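PDB 6D21: FERM, RhoGEF and pleckstrin domain protein 2 from Danio rerio, which probably activates the small GTPase RAC1 as a guanine nucleotide exchange factor in semaphorin and actin signalling, its FERM domain being the part described here. Local coordinates for residues 25-28 and 29-32; 146-150 and 151-155; 225-228 and 229-232; 96-99 and 100-104; 186-189 and 190-193. All blocks are in the same frame, centred on the assembly; numbering follows the deposited sequence.

Interaction 1 (25-28 and 29-32); sequences DGQL and LLSD
Leu-30 N, Ser-31 N and Asp-32 N each bond to the carbonyl oxygen four residues back, on Gly-26, Gln-27 and Leu-28, which makes 26-32 the opening turns of helix 26-36 in the ubiquitin-like lobe of the FERM domain. Asp-25 is the N-cap: its OD1 accepts from Leu-28 N, modelled at a doubtfully short 2.4 Å, and aspartate suits a position where first-turn amides lack backbone acceptors. Gln-27 O is gripped twice, by Ser-31 N at 2.9 Å and by Ser-31 OG at 3.0 Å, the two donors reaching it from opposite faces of its carbonyl plane. With OG beside the backbone N (chi1 -64°), the Ser-31 hydroxyl folds back onto the preceding turn. NE2 of Gln-27 lies 3.3 Å from Ser-31 OG, and the glutamine chain crosses that of Leu-30 at about a right angle. Replacing Ser-31 by alanine would remove OG and would probably leave Gln-27 O with the single bond from Ser-31 N. Leu-29 and Leu-30 supply the apolar side, both meeting Leu-47 of strand 45-50, whereas Asp-32 forms a salt bridge with Arg-35. The chemistry is that of an amphipathic helix: polar groups secure its first turns and leucines fasten it to the sheet.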
# COMPACT_ATOMS: atom_id res chain seq x y z
N ASP A 25 -12.76 -1.09 -19.93
CA ASP A 25 -11.43 -0.66 -19.54
C ASP A 25 -11.20 -0.97 -18.06
O ASP A 25 -12.10 -1.48 -17.38
CB ASP A 25 -11.26 0.84 -19.83
CG ASP A 25 -12.27 1.72 -19.09
OD1 ASP A 25 -12.82 1.28 -18.05
OD2 ASP A 25 -12.53 2.85 -19.56
N GLY A 26 -10.02 -0.68 -17.54
CA GLY A 26 -9.80 -0.83 -16.12
C GLY A 26 -10.59 0.23 -15.36
O GLY A 26 -11.03 -0.01 -14.22
N GLN A 27 -10.79 1.38 -15.99
CA GLN A 27 -11.41 2.53 -15.32
C GLN A 27 -12.88 2.25 -14.96
O GLN A 27 -13.36 2.69 -13.92
CB GLN A 27 -11.34 3.77 -16.21
CG GLN A 27 -11.83 5.05 -15.51
CD GLN A 27 -11.06 5.33 -14.23
OE1 GLN A 27 -9.85 5.53 -14.25
NE2 GLN A 27 -11.76 5.34 -13.10
N LEU A 28 -13.57 1.52 -15.83
CA LEU A 28 -14.97 1.15 -15.61
C LEU A 28 -15.11 0.29 -14.35
O LEU A 28 -15.99 0.53 -13.52
CB LEU A 28 -15.53 0.42 -16.84
CG LEU A 28 -17.03 0.10 -16.90
CD1 LEU A 28 -17.88 1.35 -16.68
CD2 LEU A 28 -17.34 -0.55 -18.23
N LEU A 29 -14.23 -0.70 -14.19
CA LEU A 29 -14.26 -1.55 -13.01
C LEU A 29 -13.95 -0.74 -11.73
O LEU A 29 -14.61 -0.91 -10.71
CB LEU A 29 -13.27 -2.70 -13.15
CG LEU A 29 -13.16 -3.65 -11.95
CD1 LEU A 29 -14.51 -4.32 -11.67
CD2 LEU A 29 -12.07 -4.68 -12.19
N LEU A 30 -12.93 0.12 -11.80
CA LEU A 30 -12.59 1.01 -10.69
C LEU A 30 -13.77 1.87 -10.28
O LEU A 30 -14.07 2.00 -9.09
CB LEU A 30 -11.41 1.92 -11.05
CG LEU A 30 -9.96 1.42 -10.94
CD1 LEU A 30 -9.06 2.23 -11.86
CD2 LEU A 30 -9.46 1.51 -9.51
N SER A 31 -14.42 2.47 -11.27
CA SER A 31 -15.57 3.33 -11.00
C SER A 31 -16.72 2.56 -10.36
O SER A 31 -17.32 3.04 -9.40
CB SER A 31 -16.06 4.00 -12.29
OG SER A 31 -15.05 4.85 -12.79
N ASP A 32 -17.01 1.37 -10.88
CA ASP A 32 -18.07 0.54 -10.33
C ASP A 32 -17.76 0.10 -8.90
O ASP A 32 -18.66 0.03 -8.06
CB ASP A 32 -18.31 -0.69 -11.21
CG ASP A 32 -19.00 -0.34 -12.52
OD1 ASP A 32 -19.46 0.82 -12.67
OD2 ASP A 32 -19.09 -1.22 -13.40

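Interaction 2 (146-150 and 151-155); sequences MNKLL and PCQEH
Gln-153 reaches back across the bend toward the backbone of 147-150, its chain extended beyond CG, and both OE1 and NE2 meet that backbone. CG stands anti to the backbone N (chi1 165°), which, with the extended chain, carries the carboxamide to the backbone of Leu-149 and Leu-150. OE1 accepts two bonds in the plane of its carbonyl, from Leu-149 N at 2.7 Å and from Leu-150 N at 3.2 Å. On the other side of the amide, NE2 donates to Asn-147 O at 3.1 Å, with that oxygen close to the amide plane, and it also bonds to Gln-157 OE1. These bonds fix the rotation of the carboxamide and indicate which end is oxygen. The Lys-148 side chain slides past Gln-153 in the opposite direction, and its CG lies 4.0 Å from Gln-153 OE1. Its NZ is modelled 2.3 Å from Pro-151 O, too short to be taken at face value.

The segments form the connection between helix 137-146 and helix 157-164 in the helical central lobe of the FERM domain, and a glutamine serves here because it both donates and accepts along irregular backbone. A leucine in place of Gln-153 would probably leave Leu-149 N, Leu-150 N and Asn-147 O without these partners and let the connection shift.

Leu-149 crosses Gln-153 obliquely, its CB 3.7 Å from Gln-153 OE1, and packs on Ala-124 and Val-128 of helix 117-132. Leu-150 turns its CB to Pro-151 CD at 3.6 Å, and its side chain also meets Leu-108 of helix 94-110 and Ala-120 of helix 117-132.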
# COMPACT_ATOMS: atom_id res chain seq x y z
N MET A 146 -8.74 -16.60 16.80
CA MET A 146 -9.39 -16.76 15.50
C MET A 146 -9.12 -15.63 14.51
O MET A 146 -9.57 -15.69 13.37
CB MET A 146 -10.90 -16.89 15.69
CG MET A 146 -11.30 -18.16 16.43
SD MET A 146 -10.74 -19.67 15.61
CE MET A 146 -11.69 -19.62 14.09
N ASN A 147 -8.39 -14.60 14.94
CA ASN A 147 -7.96 -13.53 14.04
C ASN A 147 -6.45 -13.32 14.09
O ASN A 147 -5.88 -13.13 15.15
CB ASN A 147 -8.67 -12.22 14.39
CG ASN A 147 -10.16 -12.30 14.20
OD1 ASN A 147 -10.69 -11.79 13.21
ND2 ASN A 147 -10.85 -12.92 15.15
N LYS A 148 -5.80 -13.32 12.93
CA LYS A 148 -4.37 -13.07 12.92
C LYS A 148 -4.09 -11.65 12.46
O LYS A 148 -4.53 -11.23 11.40
CB LYS A 148 -3.66 -14.10 12.04
CG LYS A 148 -2.15 -13.97 12.09
CD LYS A 148 -1.46 -15.19 11.51
CE LYS A 148 -0.24 -15.55 12.34
NZ LYS A 148 0.97 -15.72 11.49
N LEU A 149 -3.39 -10.90 13.30
CA LEU A 149 -3.06 -9.50 13.01
C LEU A 149 -1.58 -9.33 12.73
O LEU A 149 -1.17 -8.43 12.00
CB LEU A 149 -3.47 -8.62 14.19
CG LEU A 149 -4.91 -8.79 14.62
CD1 LEU A 149 -5.14 -8.27 16.03
CD2 LEU A 149 -5.80 -8.08 13.63
N LEU A 150 -0.77 -10.20 13.33
CA LEU A 150 0.69 -10.13 13.21
C LEU A 150 1.23 -11.42 12.62
O LEU A 150 0.69 -12.48 12.88
CB LEU A 150 1.33 -9.88 14.60
CG LEU A 150 0.82 -8.65 15.35
CD1 LEU A 150 1.65 -8.37 16.61
CD2 LEU A 150 0.86 -7.45 14.42
N PRO A 151 2.31 -11.34 11.83
CA PRO A 151 2.88 -12.54 11.21
C PRO A 151 3.29 -13.60 12.26
O PRO A 151 2.99 -14.77 12.08
CB PRO A 151 4.10 -12.00 10.46
CG PRO A 151 3.78 -10.54 10.21
CD PRO A 151 2.98 -10.10 11.40
N CYS A 152 3.93 -13.17 13.35
CA CYS A 152 4.29 -14.06 14.46
C CYS A 152 3.60 -13.58 15.72
O CYS A 152 4.22 -12.98 16.59
CB CYS A 152 5.80 -14.10 14.69
SG CYS A 152 6.78 -14.87 13.38
N GLN A 153 2.31 -13.85 15.83
CA GLN A 153 1.48 -13.22 16.84
C GLN A 153 1.49 -13.88 18.23
O GLN A 153 1.28 -13.21 19.24
CB GLN A 153 0.06 -13.17 16.29
CG GLN A 153 -1.03 -12.87 17.26
CD GLN A 153 -2.32 -12.61 16.52
OE1 GLN A 153 -2.32 -11.91 15.51
NE2 GLN A 153 -3.41 -13.19 17.00
N GLU A 154 1.73 -15.18 18.28
CA GLU A 154 1.52 -15.92 19.52
C GLU A 154 2.21 -15.30 20.74
O GLU A 154 1.56 -15.11 21.77
CB GLU A 154 1.98 -17.37 19.37
CG GLU A 154 1.50 -18.24 20.49
CD GLU A 154 2.09 -19.65 20.44
OE1 GLU A 154 2.73 -20.02 19.43
OE2 GLU A 154 1.93 -20.37 21.43
N HIS A 155 3.49 -14.98 20.64
CA HIS A 155 4.24 -14.53 21.82
C HIS A 155 4.04 -13.03 22.11
O HIS A 155 4.60 -12.50 23.07
CB HIS A 155 5.73 -14.82 21.65
CG HIS A 155 6.40 -13.93 20.65
ND1 HIS A 155 6.29 -14.12 19.29
CD2 HIS A 155 7.17 -12.82 20.81
CE1 HIS A 155 6.96 -13.17 18.66
NE2 HIS A 155 7.51 -12.38 19.56

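Interaction 3 (225-228 and 229-232); sequences FNWS and KIRK
Asn-226 O accepts from Lys-229 N at 2.9 Å, the shorter of two backbone bonds that turn the chain between strands 220-226 and 230-236, the outermost strands of the seven-stranded antiparallel sheet in the PH-like lobe of the FERM domain. The next bond, Ile-230 N to Trp-227 O at 3.0 Å, continues the 3-10 pattern of a donor three residues on. In both, the donor stands well above the carbonyl plane, as expected of so tight a turn.

Ile-230 fills the inner side of this turn. Its CG1 stands beside the backbone N and anti to the carbonyl carbon (chi1 -63°), which directs the longer branch back to the preceding strand. There CG1 comes within 4.1 Å of Phe-225 CB, and CD1 lies 3.5 Å from Phe-225 O. The same methyl meets the benzo part of the Trp-227 indole at an oblique angle, 4.1 Å from CE3, while the two side chains run side by side in the same direction. Isoleucine suits this place because its CG1-CD1 arm is long enough to touch both Phe-225 and the indole.

Trp-227 is held from beyond the turn as well: its NE1 bonds to His-210 O, and its ring meets His-277 of helix 263-281 edge-to-face. The large indole thereby links the turn to the C-terminal helix. Just after the turn, Arg-231 and Lys-232 both face Lys-243 in a classic beta bulge. Polar side chains suit the outer side, where Lys-229 is exposed and Asn-226 partly so: the two lie alongside each other, pointing the same way, with ND2 of Asn-226 4.1 Å from CD of Lys-229.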
# COMPACT_ATOMS: atom_id res chain seq x y z
N PHE A 225 15.45 11.59 -2.14
CA PHE A 225 15.54 12.64 -3.16
C PHE A 225 14.18 13.27 -3.37
O PHE A 225 13.29 12.67 -3.98
CB PHE A 225 16.08 12.06 -4.47
CG PHE A 225 17.35 11.28 -4.30
CD1 PHE A 225 18.53 11.93 -3.97
CD2 PHE A 225 17.36 9.90 -4.43
CE1 PHE A 225 19.71 11.21 -3.80
CE2 PHE A 225 18.54 9.18 -4.26
CZ PHE A 225 19.71 9.84 -3.94
N ASN A 226 14.02 14.48 -2.85
CA ASN A 226 12.77 15.21 -2.98
C ASN A 226 12.51 15.54 -4.43
O ASN A 226 13.45 15.62 -5.22
CB ASN A 226 12.80 16.49 -2.15
CG ASN A 226 13.01 16.23 -0.69
OD1 ASN A 226 12.23 15.52 -0.05
ND2 ASN A 226 14.10 16.77 -0.14
N TRP A 227 11.24 15.72 -4.77
CA TRP A 227 10.88 16.09 -6.14
C TRP A 227 11.64 17.32 -6.60
O TRP A 227 12.07 17.39 -7.76
CB TRP A 227 9.39 16.36 -6.27
CG TRP A 227 8.51 15.21 -5.92
CD1 TRP A 227 7.56 15.18 -4.95
CD2 TRP A 227 8.49 13.91 -6.54
NE1 TRP A 227 6.94 13.96 -4.93
CE2 TRP A 227 7.50 13.16 -5.89
CE3 TRP A 227 9.22 13.32 -7.58
CZ2 TRP A 227 7.20 11.84 -6.25
CZ3 TRP A 227 8.93 12.01 -7.93
CH2 TRP A 227 7.93 11.29 -7.27
N SER A 228 11.80 18.29 -5.70
CA SER A 228 12.48 19.55 -6.03
C SER A 228 13.94 19.31 -6.46
O SER A 228 14.50 20.10 -7.22
CB SER A 228 12.45 20.51 -4.84
OG SER A 228 13.15 19.95 -3.74
N LYS A 229 14.53 18.23 -5.95
CA LYS A 229 15.92 17.91 -6.27
C LYS A 229 16.07 17.03 -7.51
O LYS A 229 17.18 16.82 -7.99
CB LYS A 229 16.60 17.23 -5.08
CG LYS A 229 16.64 18.09 -3.83
CD LYS A 229 17.30 17.37 -2.67
CE LYS A 229 17.80 18.37 -1.62
NZ LYS A 229 18.22 19.67 -2.22
N ILE A 230 14.96 16.51 -8.02
CA ILE A 230 15.02 15.63 -9.18
C ILE A 230 14.77 16.39 -10.48
O ILE A 230 13.70 16.96 -10.68
CB ILE A 230 14.00 14.47 -9.06
CG1 ILE A 230 14.35 13.60 -7.85
CG2 ILE A 230 13.98 13.64 -10.36
CD1 ILE A 230 13.28 12.59 -7.47
N ARG A 231 15.76 16.38 -11.37
CA ARG A 231 15.62 16.97 -12.70
C ARG A 231 14.86 16.07 -13.67
O ARG A 231 13.96 16.52 -14.37
CB ARG A 231 16.99 17.30 -13.29
CG ARG A 231 16.91 18.24 -14.48
CD ARG A 231 18.26 18.43 -15.15
NE ARG A 231 18.56 17.35 -16.09
CZ ARG A 231 17.99 17.22 -17.28
NH1 ARG A 231 17.08 18.10 -17.69
NH2 ARG A 231 18.33 16.20 -18.07
N LYS A 232 15.21 14.79 -13.70
CA LYS A 232 14.61 13.86 -14.66
C LYS A 232 14.67 12.41 -14.18
O LYS A 232 15.63 12.00 -13.52
CB LYS A 232 15.30 13.99 -16.03
CG LYS A 232 14.85 12.94 -17.05
CD LYS A 232 15.33 13.22 -18.47
CE LYS A 232 14.89 12.08 -19.40
NZ LYS A 232 15.07 12.39 -20.85

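Interaction 4 (96-99 and 100-104); sequences TRYL and FSLQI
Side chains one turn apart pack along helix 94-110, a helix of the central lobe of the FERM domain, where segments 96-99 and 100-104 lie against the ubiquitin-like lobe on one side and helix 172-183 on another. Regular bonds, such as Phe-100 N to Thr-96 O and Ser-101 N to Arg-97 O, carry the backbone.

Leu-102 covers one face of the Tyr-98 ring in a CH-pi contact. Its CD1 stands 3.9 Å from the ring centroid and 22° off the normal, displaced toward the rim and nearest CZ. Tyr-98 can offer that face because CG is anti to the backbone N (chi1 172°), which swings the ring along the helix toward the next turn. CD1 of Leu-102 also meets Leu-99 CD2 at 4.2 Å, and a leucine suits the spot since this one methyl reaches the ring and the neighbouring leucine at once.

Phe-100 points to the lobe junction, where its ring meets Phe-45 of strand 45-50 and packs on Leu-180; the edge of its ring faces Thr-96 O. Thr-96 sends OG1 to Glu-41, and Gln-103 bonds through OE1 to Val-81 N, further ties to the ubiquitin-like lobe. Ser-101 is small enough for its buried site and bonds its hydroxyl within the helix, with a further weak bond to Asp-176 of helix 172-183: Tyr-98 O accepts both from Leu-102 N at 3.0 Å and from Ser-101 OG at 2.7 Å.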
# COMPACT_ATOMS: atom_id res chain seq x y z
N THR A 96 -12.94 6.85 4.47
CA THR A 96 -11.63 6.82 3.83
C THR A 96 -10.56 6.47 4.85
O THR A 96 -9.66 5.69 4.56
CB THR A 96 -11.26 8.18 3.18
OG1 THR A 96 -12.35 8.63 2.38
CG2 THR A 96 -10.02 8.04 2.29
N ARG A 97 -10.65 7.07 6.04
CA ARG A 97 -9.70 6.78 7.12
C ARG A 97 -9.82 5.33 7.56
O ARG A 97 -8.83 4.71 7.89
CB ARG A 97 -9.92 7.70 8.32
CG ARG A 97 -9.57 9.17 8.03
CD ARG A 97 -9.54 10.02 9.31
NE ARG A 97 -10.81 10.00 10.02
CZ ARG A 97 -11.77 10.91 9.85
NH1 ARG A 97 -11.58 11.91 9.00
NH2 ARG A 97 -12.89 10.83 10.55
N TYR A 98 -11.05 4.82 7.58
CA TYR A 98 -11.30 3.40 7.86
C TYR A 98 -10.56 2.50 6.87
O TYR A 98 -9.85 1.56 7.26
CB TYR A 98 -12.81 3.13 7.82
CG TYR A 98 -13.19 1.66 7.91
CD1 TYR A 98 -12.75 0.86 8.96
CD2 TYR A 98 -14.05 1.09 6.97
CE1 TYR A 98 -13.13 -0.49 9.06
CE2 TYR A 98 -14.45 -0.26 7.06
CZ TYR A 98 -13.98 -1.04 8.10
OH TYR A 98 -14.36 -2.37 8.18
N LEU A 99 -10.69 2.82 5.58
CA LEU A 99 -10.02 2.04 4.54
C LEU A 99 -8.52 2.11 4.70
O LEU A 99 -7.84 1.09 4.54
CB LEU A 99 -10.42 2.52 3.14
CG LEU A 99 -11.85 2.20 2.67
CD1 LEU A 99 -12.01 2.47 1.18
CD2 LEU A 99 -12.22 0.75 2.96
N PHE A 100 -7.99 3.28 5.04
CA PHE A 100 -6.55 3.35 5.29
C PHE A 100 -6.13 2.51 6.49
O PHE A 100 -5.10 1.85 6.44
CB PHE A 100 -6.08 4.80 5.46
CG PHE A 100 -5.61 5.42 4.19
CD1 PHE A 100 -6.51 5.98 3.31
CD2 PHE A 100 -4.26 5.39 3.85
CE1 PHE A 100 -6.10 6.51 2.09
CE2 PHE A 100 -3.83 5.96 2.64
CZ PHE A 100 -4.76 6.51 1.76
N SER A 101 -6.91 2.51 7.57
CA SER A 101 -6.57 1.65 8.70
C SER A 101 -6.59 0.14 8.30
O SER A 101 -5.79 -0.65 8.78
CB SER A 101 -7.49 1.91 9.90
OG SER A 101 -8.79 1.40 9.72
N LEU A 102 -7.49 -0.23 7.40
CA LEU A 102 -7.53 -1.60 6.87
C LEU A 102 -6.34 -1.89 5.97
O LEU A 102 -5.89 -3.03 5.89
CB LEU A 102 -8.81 -1.87 6.09
CG LEU A 102 -10.11 -1.87 6.89
CD1 LEU A 102 -11.31 -2.01 5.95
CD2 LEU A 102 -10.09 -2.99 7.92
N GLN A 103 -5.83 -0.88 5.29
CA GLN A 103 -4.62 -1.08 4.49
C GLN A 103 -3.42 -1.36 5.41
O GLN A 103 -2.57 -2.21 5.13
CB GLN A 103 -4.34 0.16 3.62
CG GLN A 103 -3.05 0.06 2.78
CD GLN A 103 -3.19 -0.95 1.67
OE1 GLN A 103 -4.08 -0.84 0.82
NE2 GLN A 103 -2.35 -1.96 1.69
N ILE A 104 -3.33 -0.60 6.49
CA ILE A 104 -2.29 -0.85 7.50
C ILE A 104 -2.44 -2.25 8.09
O ILE A 104 -1.47 -2.97 8.29
CB ILE A 104 -2.36 0.22 8.62
CG1 ILE A 104 -2.02 1.59 8.04
CG2 ILE A 104 -1.41 -0.13 9.75
CD1 ILE A 104 -2.53 2.74 8.90

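Interaction 5 (186-189 and 190-193); sequences LEMF and GVRF
Two successive beta turns shape the loop between helix 172-183 and strand 194-197, where the helical central lobe of the FERM domain passes into the PH-like lobe. The first, type I, runs from Leu-186 to Phe-189; the second, type II, runs from Met-188 to Val-191 and is closed by Val-191 N donating to Met-188 O at 3.1 Å. Gly-190 takes positive phi (76°) in the second turn, and a side chain there would run into Phe-189 O, so glycine is the fitting residue. Its CA lies over one face of the Phe-189 ring.

Met-188 is the apolar centre. Its chain bends at chi2 and chi3 and crosses Phe-193 at about a right angle, bringing CE to 3.7 Å from Phe-193 CZ. The sulfur makes an oblique Met-aromatic contact, with SD 4.9 Å from the Phe-193 ring centroid. CE also lies 4.1 Å from Val-191 CG1, and a flexible methionine can reach both neighbours where a stiffer chain might not. Val-191, pointing back to the first turn, places CG2 3.4 Å from Glu-187 O. Phe-193 continues onto Phe-216 of the PH-like lobe, whereas Phe-189 meets Phe-84 edge-to-face.

Arg-192 secures the polar side. Its NH2 forms a salt bridge with Asp-107 of helix 94-110, and NH1 donates to Val-191 O at 2.9 Å. A water in the guanidinium plane extends the link, donating to Met-188 O at 2.9 Å and accepting a weak bond from Arg-192 NH1 at 3.0 Å.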
# COMPACT_ATOMS: atom_id res chain seq x y z
N LEU A 186 5.98 5.82 11.01
CA LEU A 186 6.91 4.71 10.83
C LEU A 186 7.63 4.80 9.50
O LEU A 186 7.05 5.18 8.49
CB LEU A 186 6.18 3.37 10.92
CG LEU A 186 5.44 3.18 12.24
CD1 LEU A 186 4.62 1.89 12.21
CD2 LEU A 186 6.44 3.18 13.42
N GLU A 187 8.91 4.44 9.52
CA GLU A 187 9.75 4.51 8.34
C GLU A 187 9.21 3.68 7.18
O GLU A 187 9.34 4.07 6.01
CB GLU A 187 11.16 4.04 8.69
CG GLU A 187 12.19 4.24 7.61
CD GLU A 187 13.57 3.79 8.05
OE1 GLU A 187 14.46 4.66 8.18
OE2 GLU A 187 13.77 2.57 8.28
N MET A 188 8.58 2.55 7.49
CA MET A 188 8.09 1.66 6.44
C MET A 188 6.64 1.92 5.99
O MET A 188 6.12 1.18 5.15
CB MET A 188 8.22 0.21 6.89
CG MET A 188 9.67 -0.22 7.03
SD MET A 188 10.43 -0.25 5.39
CE MET A 188 9.68 -1.74 4.73
N PHE A 189 5.98 2.91 6.57
CA PHE A 189 4.61 3.23 6.20
C PHE A 189 4.51 3.63 4.73
O PHE A 189 5.18 4.56 4.30
CB PHE A 189 4.06 4.35 7.08
CG PHE A 189 2.69 4.86 6.64
CD1 PHE A 189 1.56 4.05 6.77
CD2 PHE A 189 2.54 6.13 6.11
CE1 PHE A 189 0.31 4.51 6.38
CE2 PHE A 189 1.28 6.60 5.72
CZ PHE A 189 0.18 5.80 5.86
N GLY A 190 3.65 2.93 3.99
CA GLY A 190 3.44 3.24 2.57
C GLY A 190 4.58 2.77 1.68
O GLY A 190 4.55 2.96 0.47
N VAL A 191 5.58 2.12 2.26
CA VAL A 191 6.76 1.74 1.49
C VAL A 191 6.54 0.45 0.67
O VAL A 191 6.05 -0.56 1.20
CB VAL A 191 7.99 1.59 2.41
CG1 VAL A 191 9.16 0.95 1.67
CG2 VAL A 191 8.39 2.93 2.99
N ARG A 192 6.88 0.49 -0.61
CA ARG A 192 6.90 -0.72 -1.44
C ARG A 192 8.23 -0.83 -2.18
O ARG A 192 8.56 0.01 -3.03
CB ARG A 192 5.74 -0.73 -2.44
CG ARG A 192 4.43 -1.29 -1.86
CD ARG A 192 3.66 -0.17 -1.22
NE ARG A 192 2.36 -0.54 -0.68
CZ ARG A 192 2.14 -0.84 0.60
NH1 ARG A 192 3.13 -0.85 1.49
NH2 ARG A 192 0.90 -1.10 0.99
N PHE A 193 8.99 -1.87 -1.85
CA PHE A 193 10.35 -2.03 -2.36
C PHE A 193 10.39 -2.49 -3.81
O PHE A 193 9.62 -3.35 -4.22
CB PHE A 193 11.14 -3.03 -1.50
CG PHE A 193 11.60 -2.48 -0.18
CD1 PHE A 193 11.67 -1.11 0.05
CD2 PHE A 193 11.96 -3.34 0.84
CE1 PHE A 193 12.10 -0.62 1.26
CE2 PHE A 193 12.39 -2.85 2.06
CZ PHE A 193 12.46 -1.48 2.27
O HOH W 1 4.39 -0.91 4.25

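How the interactions relate
The five contacts sample all three lobes of the FERM domain. Along the chain they come in the order 1, 4, 2, 5, 3: interaction 1 is in the ubiquitin-like lobe, interactions 4, 2 and 5 in the central lobe, the last at its exit, and interaction 3 in the PH-like lobe. Interactions 2 and 3 lie farthest apart, with centres about 40 Å from each other on opposite sides of the chain's centre. Interactions 4 and 5, with centres about 15 Å apart, are the pair that touch, through Ile-104 with Phe-189 and Gln-103 with Arg-192. Helix 94-110, which carries interaction 4, thus meets both the ubiquitin-like lobe and the loop leading into the PH-like lobe, consistent with a compact three-lobed module.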